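Local atomic coordinates of CT253 (Chlamydia trachomatis serovar L2, PDB entry 6UXC), a protein that is of unknown function but is probably made with a signal peptide and attached to a membrane as a lipoprotein. Residues H170-L173 and F174-I177. Sequence-based numbering, arbitrary orientation.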
loop_
_atom_site.group_PDB
_atom_site.type_symbol
_atom_site.label_atom_id
_atom_site.label_comp_id
_atom_site.label_asym_id
_atom_site.label_seq_id
_atom_site.Cartn_x
_atom_site.Cartn_y
_atom_site.Cartn_z
ATOM N N HIS A 170 5.469 -10.282 3.299
ATOM C CA HIS A 170 5.278 -9.043 2.542
ATOM C C HIS A 170 4.944 -9.311 1.083
ATOM O O HIS A 170 4.057 -8.665 0.512
ATOM C CB HIS A 170 6.528 -8.186 2.631
ATOM C CG HIS A 170 6.690 -7.495 3.942
ATOM N ND1 HIS A 170 7.699 -6.594 4.177
ATOM C CD2 HIS A 170 5.986 -7.580 5.099
ATOM C CE1 HIS A 170 7.609 -6.141 5.414
ATOM N NE2 HIS A 170 6.580 -6.734 5.996
ATOM N N GLN A 171 5.681 -10.223 0.453
ATOM C CA GLN A 171 5.474 -10.508 -0.962
ATOM C C GLN A 171 4.033 -10.931 -1.226
ATOM O O GLN A 171 3.386 -10.428 -2.153
ATOM C CB GLN A 171 6.466 -11.587 -1.394
ATOM C CG GLN A 171 6.552 -11.809 -2.872
ATOM C CD GLN A 171 7.534 -12.905 -3.205
ATOM O OE1 GLN A 171 7.491 -13.985 -2.619
ATOM N NE2 GLN A 171 8.438 -12.630 -4.135
ATOM N N ARG A 172 3.495 -11.817 -0.393
ATOM C CA ARG A 172 2.125 -12.272 -0.626
ATOM C C ARG A 172 1.142 -11.126 -0.418
ATOM O O ARG A 172 0.175 -10.976 -1.179
ATOM C CB ARG A 172 1.778 -13.453 0.286
ATOM C CG ARG A 172 2.425 -14.774 -0.123
ATOM C CD ARG A 172 1.665 -15.974 0.464
ATOM N NE ARG A 172 1.468 -15.782 1.890
ATOM C CZ ARG A 172 2.380 -16.079 2.814
ATOM N NH1 ARG A 172 3.538 -16.632 2.458
ATOM N NH2 ARG A 172 2.118 -15.847 4.095
ATOM N N LEU A 173 1.381 -10.310 0.607
ATOM C CA LEU A 173 0.512 -9.179 0.887
ATOM C C LEU A 173 0.544 -8.153 -0.240
ATOM O O LEU A 173 -0.511 -7.648 -0.650
ATOM C CB LEU A 173 0.925 -8.561 2.216
ATOM C CG LEU A 173 0.077 -7.434 2.775
ATOM C CD1 LEU A 173 -1.385 -7.822 2.926
ATOM C CD2 LEU A 173 0.667 -7.006 4.117
ATOM N N PHE A 174 1.739 -7.817 -0.754
ATOM C CA PHE A 174 1.810 -6.842 -1.841
ATOM C C PHE A 174 1.077 -7.374 -3.066
ATOM O O PHE A 174 0.365 -6.628 -3.746
ATOM C CB PHE A 174 3.253 -6.531 -2.230
ATOM C CG PHE A 174 4.086 -5.958 -1.130
ATOM C CD1 PHE A 174 3.559 -5.113 -0.189
ATOM C CD2 PHE A 174 5.434 -6.254 -1.069
ATOM C CE1 PHE A 174 4.349 -4.589 0.818
ATOM C CE2 PHE A 174 6.231 -5.714 -0.062
ATOM C CZ PHE A 174 5.684 -4.895 0.866
ATOM N N ARG A 175 1.246 -8.665 -3.356
ATOM C CA ARG A 175 0.555 -9.257 -4.495
ATOM C C ARG A 175 -0.955 -9.148 -4.339
ATOM O O ARG A 175 -1.652 -8.781 -5.292
ATOM C CB ARG A 175 0.953 -10.717 -4.645
ATOM C CG ARG A 175 2.349 -10.952 -5.149
ATOM C CD ARG A 175 2.590 -12.441 -5.122
ATOM N NE ARG A 175 3.946 -12.820 -5.486
ATOM C CZ ARG A 175 4.622 -13.809 -4.911
ATOM N NH1 ARG A 175 4.085 -14.508 -3.917
ATOM N NH2 ARG A 175 5.849 -14.089 -5.319
ATOM N N GLU A 176 -1.468 -9.404 -3.131
ATOM C CA GLU A 176 -2.911 -9.348 -2.914
ATOM C C GLU A 176 -3.426 -7.921 -3.000
ATOM O O GLU A 176 -4.520 -7.678 -3.530
ATOM C CB GLU A 176 -3.308 -9.945 -1.559
ATOM C CG GLU A 176 -4.846 -10.021 -1.399
ATOM C CD GLU A 176 -5.333 -10.776 -0.149
ATOM O OE1 GLU A 176 -6.305 -11.555 -0.273
ATOM O OE2 GLU A 176 -4.790 -10.583 0.944
ATOM N N ILE A 177 -2.667 -6.968 -2.461
ATOM C CA ILE A 177 -3.099 -5.578 -2.495
ATOM C C ILE A 177 -3.307 -5.146 -3.942
ATOM O O ILE A 177 -4.338 -4.566 -4.302
ATOM C CB ILE A 177 -2.077 -4.681 -1.779
ATOM C CG1 ILE A 177 -2.136 -4.882 -0.256
ATOM C CG2 ILE A 177 -2.318 -3.247 -2.143
ATOM C CD1 ILE A 177 -0.926 -4.299 0.464
#
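H170 and F174 pack side by side, an i to i+4 pair one turn apart on the amphipathic α-helix 165-184, which lies with its apolar side on a β-sheet. Four backbone bonds fix the spacing, the first running from F174 N to H170 O (2.8 Å). That same oxygen sits over one face of the F174 ring, 3.2 Å from CG. Further out, F174 CE2 rests 3.7 Å from H170 CB, and the two ring planes meet obliquely, at 50°. The imidazole is held by E44 and Q103 through its two nitrogens, and both rings meet F45 of helix 41-55 edge-to-face. On the sheet side, L173 CG lies 4.0 Å from I177 CD1, above V118 and L138.

The outer side is polar. R175 can be followed from CB, 3.5 Å from Q171 O, to CG, which comes within 3.2 Å of that oxygen; CD is still near it, and NE is near Q171 CG. With CG beside the backbone N (chi1 -72°) and the chain extended to NE, the poorly ordered guanidinium reaches back along the helix and stacks on the Q171 amide, planes 22° apart. Q171 CG lies over the guanidinium centre, 3.4 Å above its plane, and R175 NH2, as modelled, is 3.0 Å from Q171 CD.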